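PDB 3BN1: GDP-perosamine synthase from Caulobacter crescentus, which catalyses the pyridoxal phosphate-dependent transfer of an amino group from L-glutamate to GDP-4-keto-6-deoxy-D-mannose, giving GDP-perosamine for O-antigen synthesis. Local coordinates for residues L6-D17 / D308-F320. Numbering follows the deposited sequence.
Sequences LPRISVAAPRLD and DLDALGIESRPVF. With AKG (2-oxoglutaric acid), chain G.
Arg-8 reaches over the C-terminal end of helix 302-311, its chain bent at chi3 (98°) so that the guanidinium turns back on Asp-310. NH1 of Arg-8 donates to the backbone O of Asp-310 at 3.2 Å, in the guanidinium plane and on a carbonyl lone pair. That oxygen also accepts from Gly-313 N in the Schellman motif that ends the helix. The carboxylate stands almost upright to the guanidinium, the planes 85° apart; NH2 of Arg-8 lies 2.9 Å from OD1 of Asp-310, a salt bridge whose hydrogen bonds are weak. The O of Gly-313 sits over one guanidinium face and accepts from Ile-9 N at 2.9 Å; Glu-315 N returns a bond to Ile-9 O, completing a single beta bridge between Ile-9 and Ile-314.

Beyond it, Glu-315 crosses Val-11 at about a right angle: with CG anti to the backbone N (chi1 -169°) and the chain extended, its carboxylate reaches Val-11 N. OE1 of Glu-315 takes that N-H from above the carboxylate plane at 2.9 Å, and a water bridges it to Ala-12 N, while CG2 of Val-11 lies 3.4 Å from CD of Glu-315. Arg-317 turns its guanidinium edge to O2 of 2-oxoglutarate, the NH1 bond weak and the NH2 approach doubtfully short; Arg-233 of the second subunit also hydrogen-bonds the ligand. Backbone bonds and the Glu-315 carboxylate thus hold the N-terminal arm, the exposed charge pair probably adding to them.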
loop_
_atom_site.group_PDB
_atom_site.type_symbol
_atom_site.label_atom_id
_atom_site.label_comp_id
_atom_site.label_asym_id
_atom_site.label_seq_id
_atom_site.Cartn_x
_atom_site.Cartn_y
_atom_site.Cartn_z
ATOM N N LEU A 6 -18.392 -31.593 -11.557
ATOM C CA LEU A 6 -18.639 -30.748 -10.384
ATOM C C LEU A 6 -17.572 -29.676 -10.235
ATOM O O LEU A 6 -16.425 -29.926 -9.867
ATOM C CB LEU A 6 -18.697 -31.583 -9.099
ATOM C CG LEU A 6 -17.372 -32.295 -8.765
ATOM C CD1 LEU A 6 -17.359 -33.016 -7.420
ATOM C CD2 LEU A 6 -16.844 -33.208 -9.883
ATOM N N PRO A 7 -17.930 -28.448 -10.539
ATOM C CA PRO A 7 -16.959 -27.432 -10.294
ATOM C C PRO A 7 -16.769 -27.404 -8.764
ATOM O O PRO A 7 -17.616 -27.786 -7.940
ATOM C CB PRO A 7 -17.688 -26.167 -10.748
ATOM C CG PRO A 7 -19.088 -26.434 -10.296
ATOM C CD PRO A 7 -19.299 -27.910 -10.577
ATOM N N ARG A 8 -15.622 -26.873 -8.398
ATOM C CA ARG A 8 -15.253 -26.633 -7.021
ATOM C C ARG A 8 -16.100 -25.500 -6.484
ATOM O O ARG A 8 -16.488 -24.539 -7.148
ATOM C CB ARG A 8 -13.797 -26.160 -6.975
ATOM C CG ARG A 8 -12.857 -27.202 -6.399
ATOM C CD ARG A 8 -11.506 -26.571 -6.210
ATOM N NE ARG A 8 -11.273 -26.123 -4.841
ATOM C CZ ARG A 8 -11.187 -26.938 -3.794
ATOM N NH1 ARG A 8 -11.355 -28.255 -3.954
ATOM N NH2 ARG A 8 -10.913 -26.420 -2.593
ATOM N N ILE A 9 -16.345 -25.611 -5.204
ATOM C CA ILE A 9 -17.085 -24.568 -4.539
ATOM C C ILE A 9 -15.979 -23.816 -3.747
ATOM O O ILE A 9 -15.221 -24.416 -2.962
ATOM C CB ILE A 9 -18.171 -25.270 -3.663
ATOM C CG1 ILE A 9 -19.427 -25.553 -4.510
ATOM C CG2 ILE A 9 -18.487 -24.436 -2.425
ATOM C CD1 ILE A 9 -20.254 -26.728 -3.942
ATOM N N SER A 10 -15.854 -22.508 -3.983
ATOM C CA SER A 10 -14.862 -21.695 -3.264
ATOM C C SER A 10 -15.489 -20.992 -2.065
ATOM O O SER A 10 -16.679 -20.694 -2.087
ATOM C CB SER A 10 -14.175 -20.678 -4.174
ATOM O OG SER A 10 -14.744 -20.629 -5.459
ATOM N N VAL A 11 -14.735 -20.787 -0.984
ATOM C CA VAL A 11 -15.312 -20.121 0.208
ATOM C C VAL A 11 -15.865 -18.717 -0.066
ATOM O O VAL A 11 -16.842 -18.302 0.561
ATOM C CB VAL A 11 -14.369 -20.033 1.462
ATOM C CG1 VAL A 11 -14.326 -21.322 2.257
ATOM C CG2 VAL A 11 -13.017 -19.454 1.158
ATOM N N ALA A 12 -15.247 -18.011 -1.018
ATOM C CA ALA A 12 -15.622 -16.664 -1.394
ATOM C C ALA A 12 -15.295 -16.520 -2.858
ATOM O O ALA A 12 -14.803 -17.453 -3.477
ATOM C CB ALA A 12 -14.856 -15.687 -0.602
ATOM N N ALA A 13 -15.570 -15.346 -3.396
ATOM C CA ALA A 13 -15.360 -15.074 -4.822
ATOM C C ALA A 13 -16.038 -13.738 -5.161
ATOM O O ALA A 13 -17.197 -13.483 -4.794
ATOM C CB ALA A 13 -15.948 -16.192 -5.672
ATOM N N PRO A 14 -15.295 -12.868 -5.826
ATOM C CA PRO A 14 -15.820 -11.565 -6.188
ATOM C C PRO A 14 -16.993 -11.677 -7.164
ATOM O O PRO A 14 -16.941 -12.362 -8.199
ATOM C CB PRO A 14 -14.619 -10.880 -6.885
ATOM C CG PRO A 14 -13.422 -11.690 -6.529
ATOM C CD PRO A 14 -13.969 -13.086 -6.419
ATOM N N ARG A 15 -18.060 -10.964 -6.837
ATOM C CA ARG A 15 -19.173 -10.899 -7.754
ATOM C C ARG A 15 -19.120 -9.512 -8.387
ATOM O O ARG A 15 -19.511 -8.508 -7.801
ATOM C CB ARG A 15 -20.487 -11.095 -7.022
ATOM C CG ARG A 15 -21.582 -11.424 -7.988
ATOM C CD ARG A 15 -22.538 -12.290 -7.265
ATOM N NE ARG A 15 -23.814 -12.203 -7.939
ATOM C CZ ARG A 15 -24.170 -13.060 -8.883
ATOM N NH1 ARG A 15 -23.346 -14.058 -9.195
ATOM N NH2 ARG A 15 -25.345 -12.940 -9.487
ATOM N N LEU A 16 -18.571 -9.429 -9.584
ATOM C CA LEU A 16 -18.512 -8.136 -10.246
ATOM C C LEU A 16 -19.679 -8.111 -11.238
ATOM O O LEU A 16 -19.502 -8.220 -12.437
ATOM C CB LEU A 16 -17.153 -8.031 -10.932
ATOM C CG LEU A 16 -15.895 -8.417 -10.116
ATOM C CD1 LEU A 16 -14.622 -8.227 -10.937
ATOM C CD2 LEU A 16 -15.802 -7.595 -8.840
ATOM N N ASP A 17 -20.891 -7.969 -10.734
ATOM C CA ASP A 17 -22.075 -8.043 -11.574
ATOM C C ASP A 17 -22.850 -6.730 -11.701
ATOM O O ASP A 17 -24.042 -6.743 -12.012
ATOM C CB ASP A 17 -22.987 -9.160 -11.065
ATOM C CG ASP A 17 -23.651 -8.816 -9.742
ATOM O OD1 ASP A 17 -23.180 -7.895 -9.031
ATOM O OD2 ASP A 17 -24.656 -9.475 -9.401
ATOM N N ASP A 308 -10.842 -33.097 4.208
ATOM C CA ASP A 308 -11.781 -33.972 3.527
ATOM C C ASP A 308 -12.743 -33.216 2.635
ATOM O O ASP A 308 -13.160 -33.692 1.571
ATOM C CB ASP A 308 -12.522 -34.799 4.554
ATOM C CG ASP A 308 -11.587 -35.695 5.352
ATOM O OD1 ASP A 308 -10.434 -35.999 4.924
ATOM O OD2 ASP A 308 -12.024 -36.132 6.437
ATOM N N LEU A 309 -13.101 -32.018 3.058
ATOM C CA LEU A 309 -14.007 -31.211 2.234
ATOM C C LEU A 309 -13.282 -30.889 0.950
ATOM O O LEU A 309 -13.841 -30.929 -0.135
ATOM C CB LEU A 309 -14.400 -29.916 2.982
ATOM C CG LEU A 309 -15.240 -30.093 4.262
ATOM C CD1 LEU A 309 -15.373 -28.885 5.143
ATOM C CD2 LEU A 309 -16.668 -30.570 3.865
ATOM N N ASP A 310 -12.014 -30.526 1.074
ATOM C CA ASP A 310 -11.195 -30.191 -0.107
ATOM C C ASP A 310 -11.228 -31.290 -1.182
ATOM O O ASP A 310 -11.417 -31.025 -2.375
ATOM C CB ASP A 310 -9.726 -30.058 0.362
ATOM C CG ASP A 310 -8.827 -29.407 -0.709
ATOM O OD1 ASP A 310 -9.357 -28.725 -1.620
ATOM O OD2 ASP A 310 -7.588 -29.601 -0.665
ATOM N N ALA A 311 -10.969 -32.518 -0.737
ATOM C CA ALA A 311 -10.916 -33.704 -1.603
ATOM C C ALA A 311 -12.290 -33.850 -2.262
ATOM O O ALA A 311 -12.410 -34.345 -3.366
ATOM C CB ALA A 311 -10.597 -34.973 -0.764
ATOM N N LEU A 312 -13.333 -33.387 -1.578
ATOM C CA LEU A 312 -14.691 -33.425 -2.110
ATOM C C LEU A 312 -14.950 -32.182 -2.933
ATOM O O LEU A 312 -16.079 -31.984 -3.341
ATOM C CB LEU A 312 -15.761 -33.614 -1.021
ATOM C CG LEU A 312 -15.804 -35.052 -0.446
ATOM C CD1 LEU A 312 -16.304 -35.202 1.002
ATOM C CD2 LEU A 312 -16.510 -36.037 -1.435
ATOM N N GLY A 313 -13.921 -31.367 -3.192
ATOM C CA GLY A 313 -14.100 -30.164 -4.012
ATOM C C GLY A 313 -14.753 -28.947 -3.383
ATOM O O GLY A 313 -15.298 -28.067 -4.091
ATOM N N ILE A 314 -14.636 -28.883 -2.060
ATOM C CA ILE A 314 -15.210 -27.812 -1.258
ATOM C C ILE A 314 -14.183 -27.091 -0.416
ATOM O O ILE A 314 -13.518 -27.672 0.466
ATOM C CB ILE A 314 -16.336 -28.313 -0.359
ATOM C CG1 ILE A 314 -17.565 -28.565 -1.221
ATOM C CG2 ILE A 314 -16.717 -27.289 0.702
ATOM C CD1 ILE A 314 -18.180 -29.826 -0.856
ATOM N N GLU A 315 -14.101 -25.791 -0.669
ATOM C CA GLU A 315 -13.203 -24.936 0.113
ATOM C C GLU A 315 -13.798 -24.538 1.471
ATOM O O GLU A 315 -14.975 -24.218 1.577
ATOM C CB GLU A 315 -12.908 -23.659 -0.658
ATOM C CG GLU A 315 -11.778 -22.894 0.023
ATOM C CD GLU A 315 -11.259 -21.723 -0.756
ATOM O OE1 GLU A 315 -11.980 -21.264 -1.674
ATOM O OE2 GLU A 315 -10.135 -21.282 -0.411
ATOM N N SER A 316 -12.980 -24.539 2.514
ATOM C CA SER A 316 -13.408 -24.089 3.846
ATOM C C SER A 316 -12.118 -23.556 4.462
ATOM O O SER A 316 -11.051 -23.672 3.854
ATOM C CB SER A 316 -14.026 -25.244 4.683
ATOM O OG SER A 316 -13.152 -26.329 4.913
ATOM N N ARG A 317 -12.130 -23.070 5.689
ATOM C CA ARG A 317 -10.839 -22.675 6.270
ATOM C C ARG A 317 -11.053 -22.612 7.758
ATOM O O ARG A 317 -12.178 -22.511 8.266
ATOM C CB ARG A 317 -10.339 -21.323 5.780
ATOM C CG ARG A 317 -11.311 -20.327 6.216
ATOM C CD ARG A 317 -11.185 -18.912 5.641
ATOM N NE ARG A 317 -10.143 -18.137 6.299
ATOM C CZ ARG A 317 -9.664 -16.982 5.838
ATOM N NH1 ARG A 317 -8.699 -16.385 6.537
ATOM N NH2 ARG A 317 -10.132 -16.435 4.696
ATOM N N PRO A 318 -9.943 -22.674 8.465
ATOM C CA PRO A 318 -10.051 -22.640 9.899
ATOM C C PRO A 318 -10.375 -21.261 10.401
ATOM O O PRO A 318 -10.131 -20.220 9.752
ATOM C CB PRO A 318 -8.662 -23.066 10.359
ATOM C CG PRO A 318 -7.746 -22.735 9.242
ATOM C CD PRO A 318 -8.559 -22.460 8.005
ATOM N N VAL A 319 -10.956 -21.261 11.588
ATOM C CA VAL A 319 -11.129 -19.954 12.215
ATOM C C VAL A 319 -9.685 -19.465 12.480
ATOM O O VAL A 319 -8.753 -20.230 12.725
ATOM C CB VAL A 319 -11.956 -20.107 13.503
ATOM C CG1 VAL A 319 -11.642 -19.059 14.514
ATOM C CG2 VAL A 319 -13.444 -20.047 13.096
ATOM N N PHE A 320 -9.480 -18.172 12.435
ATOM C CA PHE A 320 -8.138 -17.631 12.642
ATOM C C PHE A 320 -7.453 -18.204 13.830
ATOM O O PHE A 320 -8.106 -18.430 14.861
ATOM C CB PHE A 320 -8.298 -16.163 12.987
ATOM C CG PHE A 320 -8.953 -15.371 11.907
ATOM C CD1 PHE A 320 -8.289 -15.182 10.713
ATOM C CD2 PHE A 320 -10.182 -14.729 12.121
ATOM C CE1 PHE A 320 -8.840 -14.456 9.689
ATOM C CE2 PHE A 320 -10.767 -13.905 11.093
ATOM C CZ PHE A 320 -10.103 -13.801 9.889
HETATM C C1 AKG G . -8.400 -13.842 4.699
HETATM O O1 AKG G . -7.678 -14.723 4.157
HETATM O O2 AKG G . -9.524 -14.128 5.179
HETATM C C2 AKG G . -7.929 -12.444 4.760
HETATM O O5 AKG G . -8.672 -11.576 5.172
HETATM C C3 AKG G . -6.501 -12.171 4.333
HETATM C C4 AKG G . -6.219 -10.685 4.275
HETATM C C5 AKG G . -4.986 -10.464 3.441
HETATM O O3 AKG G . -4.564 -9.281 3.331
HETATM O O4 AKG G . -4.327 -11.537 2.880
HETATM O O HOH W 1 -12.209 -18.494 -2.115
#